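Local coordinates for TIR protein (Paracoccus denitrificans PD1222, PDB 3H16) that is a bacterial TIR-domain protein, built on a flavodoxin-like fold in which helices flank a parallel beta sheet, and is found here as a dimer, at residues H21-S26 with F76-L81; W29-D34 with V80-F85; R108-W113 with L132-S137. All coordinates share one frame; numbering follows the deposited sequence.

Contact 1. Residues H21-S26 with F76-L81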
loop_
_atom_site.group_PDB
_atom_site.type_symbol
_atom_site.label_atom_id
_atom_site.label_comp_id
_atom_site.label_asym_id
_atom_site.label_seq_id
_atom_site.Cartn_x
_atom_site.Cartn_y
_atom_site.Cartn_z
ATOM N N HIS B 21 -5.849 -7.265 21.063
ATOM C CA HIS B 21 -5.485 -5.912 20.647
ATOM C C HIS B 21 -5.462 -5.836 19.126
ATOM O O HIS B 21 -5.170 -6.825 18.451
ATOM C CB HIS B 21 -4.101 -5.520 21.180
ATOM C CG HIS B 21 -4.003 -5.509 22.672
ATOM N ND1 HIS B 21 -3.558 -6.594 23.398
ATOM C CD2 HIS B 21 -4.292 -4.544 23.576
ATOM C CE1 HIS B 21 -3.574 -6.296 24.684
ATOM N NE2 HIS B 21 -4.015 -5.057 24.818
ATOM N N ASP B 22 -5.781 -4.668 18.584
ATOM C CA ASP B 22 -5.761 -4.517 17.142
ATOM C C ASP B 22 -4.373 -4.053 16.735
ATOM O O ASP B 22 -3.777 -4.569 15.783
ATOM C CB ASP B 22 -6.780 -3.473 16.673
ATOM C CG ASP B 22 -8.231 -3.954 16.769
ATOM O OD1 ASP B 22 -8.582 -4.989 16.156
ATOM O OD2 ASP B 22 -9.027 -3.274 17.448
ATOM N N ILE B 23 -3.848 -3.103 17.502
ATOM C CA ILE B 23 -2.571 -2.494 17.196
ATOM C C ILE B 23 -1.701 -2.159 18.388
ATOM O O ILE B 23 -2.188 -1.637 19.400
ATOM C CB ILE B 23 -2.798 -1.160 16.455
ATOM C CG1 ILE B 23 -3.606 -1.400 15.178
ATOM C CG2 ILE B 23 -1.466 -0.479 16.161
ATOM C CD1 ILE B 23 -3.917 -0.146 14.412
ATOM N N PHE B 24 -0.409 -2.453 18.268
ATOM C CA PHE B 24 0.542 -2.073 19.307
ATOM C C PHE B 24 1.461 -1.091 18.594
ATOM O O PHE B 24 1.718 -1.255 17.407
ATOM C CB PHE B 24 1.328 -3.271 19.846
ATOM C CG PHE B 24 2.321 -3.848 18.885
ATOM C CD1 PHE B 24 1.959 -4.877 18.025
ATOM C CD2 PHE B 24 3.647 -3.431 18.906
ATOM C CE1 PHE B 24 2.904 -5.498 17.208
ATOM C CE2 PHE B 24 4.604 -4.045 18.090
ATOM C CZ PHE B 24 4.233 -5.085 17.241
ATOM N N ILE B 25 1.923 -0.061 19.295
ATOM C CA ILE B 25 2.795 0.950 18.683
ATOM C C ILE B 25 4.236 0.978 19.211
ATOM O O ILE B 25 4.503 1.555 20.270
ATOM C CB ILE B 25 2.216 2.368 18.870
ATOM C CG1 ILE B 25 0.756 2.404 18.442
ATOM C CG2 ILE B 25 3.019 3.362 18.053
ATOM C CD1 ILE B 25 0.110 3.760 18.600
ATOM N N SER B 26 5.155 0.362 18.470
ATOM C CA SER B 26 6.570 0.342 18.845
ATOM C C SER B 26 7.128 1.753 18.622
ATOM O O SER B 26 6.886 2.367 17.577
ATOM C CB SER B 26 7.330 -0.662 17.976
ATOM O OG SER B 26 8.693 -0.740 18.353
ATOM N N PHE B 76 -1.981 -6.138 14.235
ATOM C CA PHE B 76 -0.946 -5.431 13.498
ATOM C C PHE B 76 -0.112 -4.625 14.482
ATOM O O PHE B 76 -0.523 -4.372 15.621
ATOM C CB PHE B 76 -1.555 -4.476 12.461
ATOM C CG PHE B 76 -2.348 -5.162 11.388
ATOM C CD1 PHE B 76 -1.714 -5.954 10.427
ATOM C CD2 PHE B 76 -3.737 -5.015 11.330
ATOM C CE1 PHE B 76 -2.453 -6.594 9.414
ATOM C CE2 PHE B 76 -4.486 -5.647 10.329
ATOM C CZ PHE B 76 -3.842 -6.439 9.367
ATOM N N GLY B 77 1.070 -4.233 14.036
ATOM C CA GLY B 77 1.935 -3.434 14.867
ATOM C C GLY B 77 2.341 -2.244 14.038
ATOM O O GLY B 77 2.343 -2.315 12.808
ATOM N N ILE B 78 2.659 -1.148 14.713
ATOM C CA ILE B 78 3.098 0.088 14.067
ATOM C C ILE B 78 4.453 0.413 14.677
ATOM O O ILE B 78 4.673 0.190 15.873
ATOM C CB ILE B 78 2.153 1.298 14.393
ATOM C CG1 ILE B 78 0.830 1.182 13.649
ATOM C CG2 ILE B 78 2.821 2.614 14.012
ATOM C CD1 ILE B 78 -0.152 2.273 14.048
ATOM N N VAL B 79 5.374 0.912 13.866
ATOM C CA VAL B 79 6.662 1.305 14.405
ATOM C C VAL B 79 6.904 2.748 13.959
ATOM O O VAL B 79 6.824 3.068 12.770
ATOM C CB VAL B 79 7.811 0.361 13.937
ATOM C CG1 VAL B 79 8.038 0.479 12.443
ATOM C CG2 VAL B 79 9.079 0.696 14.677
ATOM N N VAL B 80 7.138 3.633 14.922
ATOM C CA VAL B 80 7.390 5.031 14.598
ATOM C C VAL B 80 8.861 5.195 14.246
ATOM O O VAL B 80 9.739 5.042 15.106
ATOM C CB VAL B 80 7.049 5.961 15.775
ATOM C CG1 VAL B 80 7.391 7.405 15.419
ATOM C CG2 VAL B 80 5.578 5.842 16.103
ATOM N N LEU B 81 9.132 5.478 12.974
ATOM C CA LEU B 81 10.508 5.659 12.535
ATOM C C LEU B 81 10.903 7.126 12.587
ATOM O O LEU B 81 10.564 7.904 11.704
ATOM C CB LEU B 81 10.704 5.108 11.117
ATOM C CG LEU B 81 10.499 3.602 10.916
ATOM C CD1 LEU B 81 10.881 3.228 9.495
ATOM C CD2 LEU B 81 11.357 2.817 11.897
#
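Strands 23-26 and 76-81 run parallel, their axes 4.5 Å apart at closest approach and crossing at -22°, with Ile23 beside Phe76 and Ser26 beside Val79. The backbone bonds pass to and fro from Phe76 N, which donates to Asp22 O, up to Val80 N, which donates to Ser26 O. Ser26 N to Ile78 O is short, at 2.6 Å. On one face Ile78 packs between two isoleucines. Its CD1 meets Ile23 CG2 at 3.7 Å, and its CG2 lies beside Ile25 CG2 at 4.1 Å, the last two side chains pointing the same way. Helix 141-153 covers this face, with Leu148 on Ile78. On the other face the ring of Phe24 swings back over the neighbouring strand. Its chi1 of 70° sets CG between the backbone N and the carbonyl carbon. Gly77 CA then sits over the ring face, 3.6 Å from the centroid, as a CH-pi contact. Ile67 and Leu71 of helix 63-73 also touch Phe24. The pair forms the centre of the TIR-domain sheet. Five bonds satisfy backbone groups that face each other; outward-facing ones pair with strands 50-57 and 109-113, and the two faces present mainly apolar groups to the helices.

Contact 2. Residues W29-D34 with V80-F85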
loop_
_atom_site.group_PDB
_atom_site.type_symbol
_atom_site.label_atom_id
_atom_site.label_comp_id
_atom_site.label_asym_id
_atom_site.label_seq_id
_atom_site.Cartn_x
_atom_site.Cartn_y
_atom_site.Cartn_z
ATOM N N TRP B 29 11.132 5.803 23.528
ATOM C CA TRP B 29 10.513 6.496 24.657
ATOM C C TRP B 29 10.327 7.999 24.464
ATOM O O TRP B 29 9.294 8.561 24.834
ATOM C CB TRP B 29 11.285 6.232 25.957
ATOM C CG TRP B 29 12.533 7.028 26.131
ATOM C CD1 TRP B 29 13.809 6.634 25.836
ATOM C CD2 TRP B 29 12.634 8.352 26.671
ATOM N NE1 TRP B 29 14.698 7.630 26.163
ATOM C CE2 TRP B 29 14.006 8.696 26.677
ATOM C CE3 TRP B 29 11.700 9.282 27.152
ATOM C CZ2 TRP B 29 14.467 9.930 27.146
ATOM C CZ3 TRP B 29 12.161 10.512 27.619
ATOM C CH2 TRP B 29 13.531 10.822 27.612
ATOM N N GLU B 30 11.320 8.648 23.877
ATOM C CA GLU B 30 11.253 10.081 23.647
ATOM C C GLU B 30 10.029 10.507 22.836
ATOM O O GLU B 30 9.581 11.642 22.945
ATOM C CB GLU B 30 12.533 10.549 22.948
ATOM C CG GLU B 30 13.809 10.203 23.716
ATOM C CD GLU B 30 14.491 8.946 23.203
ATOM O OE1 GLU B 30 13.803 7.938 22.938
ATOM O OE2 GLU B 30 15.732 8.963 23.073
ATOM N N ASP B 31 9.483 9.606 22.024
ATOM C CA ASP B 31 8.319 9.949 21.213
ATOM C C ASP B 31 6.982 9.590 21.843
ATOM O O ASP B 31 5.942 9.891 21.265
ATOM C CB ASP B 31 8.396 9.296 19.827
ATOM C CG ASP B 31 9.527 9.850 18.989
ATOM O OD1 ASP B 31 9.722 11.087 18.981
ATOM O OD2 ASP B 31 10.221 9.054 18.326
ATOM N N LYS B 32 6.998 8.954 23.013
ATOM C CA LYS B 32 5.747 8.581 23.673
ATOM C C LYS B 32 4.927 9.801 24.051
ATOM O O LYS B 32 3.774 9.948 23.636
ATOM C CB LYS B 32 5.990 7.761 24.942
ATOM C CG LYS B 32 4.699 7.512 25.726
ATOM C CD LYS B 32 4.919 6.774 27.038
ATOM C CE LYS B 32 4.943 5.264 26.850
ATOM N NZ LYS B 32 5.015 4.531 28.148
ATOM N N ALA B 33 5.534 10.668 24.847
ATOM C CA ALA B 33 4.883 11.877 25.320
ATOM C C ALA B 33 4.056 12.593 24.266
ATOM O O ALA B 33 2.834 12.646 24.365
ATOM C CB ALA B 33 5.928 12.833 25.891
ATOM N N ASP B 34 4.727 13.124 23.252
ATOM C CA ASP B 34 4.068 13.891 22.200
ATOM C C ASP B 34 3.311 13.152 21.096
ATOM O O ASP B 34 2.078 13.205 21.043
ATOM C CB ASP B 34 5.089 14.829 21.551
ATOM C CG ASP B 34 6.244 14.076 20.916
ATOM O OD1 ASP B 34 6.851 13.227 21.604
ATOM O OD2 ASP B 34 6.544 14.331 19.730
ATOM N N VAL B 80 7.138 3.633 14.922
ATOM C CA VAL B 80 7.390 5.031 14.598
ATOM C C VAL B 80 8.861 5.195 14.246
ATOM O O VAL B 80 9.739 5.042 15.106
ATOM C CB VAL B 80 7.049 5.961 15.775
ATOM C CG1 VAL B 80 7.391 7.405 15.419
ATOM C CG2 VAL B 80 5.578 5.842 16.103
ATOM N N LEU B 81 9.132 5.478 12.974
ATOM C CA LEU B 81 10.508 5.659 12.535
ATOM C C LEU B 81 10.903 7.126 12.587
ATOM O O LEU B 81 10.564 7.904 11.704
ATOM C CB LEU B 81 10.704 5.108 11.117
ATOM C CG LEU B 81 10.499 3.602 10.916
ATOM C CD1 LEU B 81 10.881 3.228 9.495
ATOM C CD2 LEU B 81 11.357 2.817 11.897
ATOM N N SER B 82 11.620 7.501 13.639
ATOM C CA SER B 82 12.076 8.877 13.809
ATOM C C SER B 82 13.556 8.897 14.183
ATOM O O SER B 82 14.165 7.854 14.445
ATOM C CB SER B 82 11.296 9.546 14.926
ATOM O OG SER B 82 11.671 8.970 16.167
ATOM N N THR B 83 14.126 10.095 14.227
ATOM C CA THR B 83 15.522 10.253 14.597
ATOM C C THR B 83 15.782 9.575 15.935
ATOM O O THR B 83 16.804 8.912 16.101
ATOM C CB THR B 83 15.894 11.731 14.725
ATOM O OG1 THR B 83 15.705 12.371 13.461
ATOM C CG2 THR B 83 17.346 11.888 15.154
ATOM N N HIS B 84 14.859 9.759 16.883
ATOM C CA HIS B 84 14.956 9.170 18.225
ATOM C C HIS B 84 15.030 7.659 18.188
ATOM O O HIS B 84 15.763 7.046 18.962
ATOM C CB HIS B 84 13.747 9.554 19.083
ATOM C CG HIS B 84 13.709 10.997 19.460
ATOM N ND1 HIS B 84 14.702 11.595 20.205
ATOM C CD2 HIS B 84 12.798 11.961 19.199
ATOM C CE1 HIS B 84 14.404 12.868 20.388
ATOM N NE2 HIS B 84 13.254 13.115 19.788
ATOM N N PHE B 85 14.248 7.053 17.305
ATOM C CA PHE B 85 14.263 5.605 17.203
ATOM C C PHE B 85 15.544 5.185 16.490
ATOM O O PHE B 85 16.054 4.080 16.708
ATOM C CB PHE B 85 13.021 5.123 16.456
ATOM C CG PHE B 85 13.016 3.653 16.165
ATOM C CD1 PHE B 85 13.624 3.156 15.018
ATOM C CD2 PHE B 85 12.373 2.765 17.019
ATOM C CE1 PHE B 85 13.588 1.802 14.721
ATOM C CE2 PHE B 85 12.329 1.403 16.733
ATOM C CZ PHE B 85 12.938 0.919 15.578
HETATM O O HOH W 1 9.913 6.365 17.782
#
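Asp31 OD2 takes two bonds. Ser82 OG donates to it at 2.6 Å, and a water donates to it at 2.8 Å. The hydroxyl arrives on the syn side, 17° out of the carboxylate plane. The same water donates to Val80 O at 3.0 Å, so it bridges the carboxylate and the backbone of Val80 in strand 74-81. The site lies in the loops that follow two neighbouring parallel strands of the TIR domain's flavodoxin-like fold, where each strand leads on toward a helix. Ser82 is the N-cap of helix 83-86. Its OG also accepts from Phe85 N, in a weak bond of 3.4 Å. The one hydroxyl therefore caps its own helix and ties it to the turn ahead of helix 32-45. Its chi1 of 70° holds OG in reach of both partners. Asp31 is buried, and these bonds probably help stabilise its carboxylate there.

His84 packs against the same turn. Glu30 CB sits over the centre of the imidazole face, 3.7 Å from the centroid, in a CH-pi contact. The Glu30 chain bends at chi2, and its OE1 forms a salt bridge with Lys88. Lys88 NZ also bonds to His84 O, which links both sides of the contact. The Asp31 carboxylate is turned 68° from the imidazole plane, and its OD1 approaches His84 CD2 to 3.2 Å.

Contact 3. Residues R108-W113 with L132-S137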
loop_
_atom_site.group_PDB
_atom_site.type_symbol
_atom_site.label_atom_id
_atom_site.label_comp_id
_atom_site.label_asym_id
_atom_site.label_seq_id
_atom_site.Cartn_x
_atom_site.Cartn_y
_atom_site.Cartn_z
ATOM N N ARG B 108 2.811 -7.347 8.964
ATOM C CA ARG B 108 2.007 -7.087 10.151
ATOM C C ARG B 108 2.592 -5.910 10.912
ATOM O O ARG B 108 2.069 -5.502 11.945
ATOM C CB ARG B 108 1.944 -8.324 11.054
ATOM C CG ARG B 108 1.063 -9.451 10.522
ATOM C CD ARG B 108 1.064 -10.633 11.474
ATOM N NE ARG B 108 0.381 -10.331 12.728
ATOM C CZ ARG B 108 0.481 -11.073 13.826
ATOM N NH1 ARG B 108 1.241 -12.157 13.825
ATOM N NH2 ARG B 108 -0.188 -10.738 14.922
ATOM N N ILE B 109 3.685 -5.367 10.392
ATOM C CA ILE B 109 4.317 -4.215 11.011
ATOM C C ILE B 109 4.322 -3.050 10.028
ATOM O O ILE B 109 5.007 -3.071 9.003
ATOM C CB ILE B 109 5.754 -4.527 11.457
ATOM C CG1 ILE B 109 5.723 -5.601 12.543
ATOM C CG2 ILE B 109 6.418 -3.271 12.001
ATOM C CD1 ILE B 109 7.083 -5.951 13.088
ATOM N N LEU B 110 3.529 -2.038 10.356
ATOM C CA LEU B 110 3.402 -0.858 9.528
ATOM C C LEU B 110 4.274 0.244 10.075
ATOM O O LEU B 110 4.138 0.652 11.233
ATOM C CB LEU B 110 1.941 -0.411 9.493
ATOM C CG LEU B 110 0.959 -1.513 9.070
ATOM C CD1 LEU B 110 -0.444 -0.965 9.051
ATOM C CD2 LEU B 110 1.330 -2.036 7.687
ATOM N N PRO B 111 5.216 0.724 9.259
ATOM C CA PRO B 111 6.110 1.799 9.696
ATOM C C PRO B 111 5.525 3.172 9.379
ATOM O O PRO B 111 4.778 3.334 8.411
ATOM C CB PRO B 111 7.386 1.525 8.899
ATOM C CG PRO B 111 6.840 1.054 7.592
ATOM C CD PRO B 111 5.697 0.116 8.003
ATOM N N ILE B 112 5.861 4.159 10.197
ATOM C CA ILE B 112 5.388 5.516 9.977
ATOM C C ILE B 112 6.592 6.434 10.125
ATOM O O ILE B 112 7.128 6.572 11.227
ATOM C CB ILE B 112 4.333 5.937 11.018
ATOM C CG1 ILE B 112 3.107 5.034 10.925
ATOM C CG2 ILE B 112 3.934 7.381 10.795
ATOM C CD1 ILE B 112 1.982 5.449 11.867
ATOM N N TRP B 113 7.022 7.040 9.017
ATOM C CA TRP B 113 8.156 7.959 9.031
ATOM C C TRP B 113 7.688 9.225 9.714
ATOM O O TRP B 113 6.608 9.727 9.421
ATOM C CB TRP B 113 8.614 8.272 7.606
ATOM C CG TRP B 113 9.284 7.117 6.919
ATOM C CD1 TRP B 113 9.117 5.788 7.196
ATOM C CD2 TRP B 113 10.185 7.183 5.807
ATOM N NE1 TRP B 113 9.857 5.025 6.323
ATOM C CE2 TRP B 113 10.521 5.855 5.460
ATOM C CE3 TRP B 113 10.736 8.237 5.063
ATOM C CZ2 TRP B 113 11.383 5.552 4.405
ATOM C CZ3 TRP B 113 11.594 7.936 4.008
ATOM C CH2 TRP B 113 11.906 6.602 3.691
ATOM N N LEU B 132 7.902 1.164 0.974
ATOM C CA LEU B 132 6.875 2.186 1.029
ATOM C C LEU B 132 6.224 2.184 2.409
ATOM O O LEU B 132 5.922 1.121 2.972
ATOM C CB LEU B 132 5.838 1.963 -0.072
ATOM C CG LEU B 132 6.356 2.045 -1.523
ATOM C CD1 LEU B 132 5.162 2.148 -2.447
ATOM C CD2 LEU B 132 7.270 3.248 -1.736
ATOM N N ALA B 133 6.018 3.373 2.964
ATOM C CA ALA B 133 5.432 3.470 4.283
ATOM C C ALA B 133 4.534 4.688 4.460
ATOM O O ALA B 133 4.345 5.465 3.537
ATOM C CB ALA B 133 6.538 3.499 5.306
ATOM N N PHE B 134 3.957 4.834 5.649
ATOM C CA PHE B 134 3.128 5.990 5.949
ATOM C C PHE B 134 4.118 7.054 6.389
ATOM O O PHE B 134 5.136 6.745 7.021
ATOM C CB PHE B 134 2.128 5.666 7.053
ATOM C CG PHE B 134 1.037 4.758 6.606
ATOM C CD1 PHE B 134 0.162 5.157 5.605
ATOM C CD2 PHE B 134 0.934 3.470 7.111
ATOM C CE1 PHE B 134 -0.793 4.285 5.105
ATOM C CE2 PHE B 134 -0.022 2.582 6.618
ATOM C CZ PHE B 134 -0.885 2.991 5.610
ATOM N N ASN B 135 3.815 8.299 6.045
ATOM C CA ASN B 135 4.689 9.433 6.320
ATOM C C ASN B 135 3.878 10.623 6.882
ATOM O O ASN B 135 3.023 11.170 6.181
ATOM C CB ASN B 135 5.345 9.823 4.990
ATOM C CG ASN B 135 6.590 10.648 5.163
ATOM O OD1 ASN B 135 6.802 11.259 6.216
ATOM N ND2 ASN B 135 7.424 10.686 4.119
ATOM N N THR B 136 4.142 11.038 8.120
ATOM C CA THR B 136 3.391 12.163 8.684
ATOM C C THR B 136 3.740 13.480 7.981
ATOM O O THR B 136 3.162 14.529 8.269
ATOM C CB THR B 136 3.647 12.343 10.193
ATOM O OG1 THR B 136 4.994 12.777 10.406
ATOM C CG2 THR B 136 3.423 11.043 10.929
ATOM N N SER B 137 4.682 13.414 7.048
ATOM C CA SER B 137 5.113 14.589 6.307
ATOM C C SER B 137 4.259 14.727 5.051
ATOM O O SER B 137 4.243 15.779 4.407
ATOM C CB SER B 137 6.587 14.436 5.925
ATOM O OG SER B 137 7.041 15.512 5.131
#
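Trp113 packs against Ala133, Phe134 and Asn135. The contact adds the last strand of the parallel sheet in this TIR domain, within its flavodoxin-like fold. The CB of Trp113 lies 3.8 Å from Asn135 OD1 and equally near Phe134 O. With CG anti to its own carbonyl carbon (chi1 -71°), CG passes 4.2 Å from Phe134 O and the pyrrole part of the indole reaches Ala133. CD1 is 3.9 Å from Ala133 CB and NE1 is 3.8 Å from it. Pro111 CG touches the same methyl, at 3.4 Å, so Ala133 CB is packed by both residues.

Strand 134-135 is short and pairs with Ile112 and Trp113. Phe134 N donates to Pro111 O, Trp113 N to Phe134 O, and Thr136 N to Trp113 O. The Phe134 ring lies on the other face of the sheet from the indole. Leu110 CD1 comes to its edge, 4.3 Å from CE2. Phe124 of the second subunit meets this ring with planes about 50° apart, so this edge of the sheet takes part in the dimer.

Ile112 CG1 packs on Phe134 CB, while its CG2 touches Thr136 CG2 at 3.7 Å. The Thr136 hydroxyl bonds to His114. The strand closes in an Asx turn, where Asn135 OD1 accepts from Ser137 N, which stands above the carbonyl plane.

Contacts 1 and 3 lie within one five-stranded parallel sheet, and contact 2 lies beyond the C-terminal ends of two of its strands. Contacts 1 and 2 share Val80 and Leu81, and their centres are about 13 Å apart. Contact 1 joins strands 21-28 and 74-81 in the middle of the sheet. Contact 2 joins the loops and helix starts that follow those two strands. Contact 3 comes later in the chain and lies toward the sheet edge. Its centre is about 10 Å from that of contact 1 and about 14 Å from that of contact 2. Strand 109-113 pairs directly with 74-81, which carries the connection across the sheet. Together the contacts run from the buried centre to an edge strand facing the second subunit.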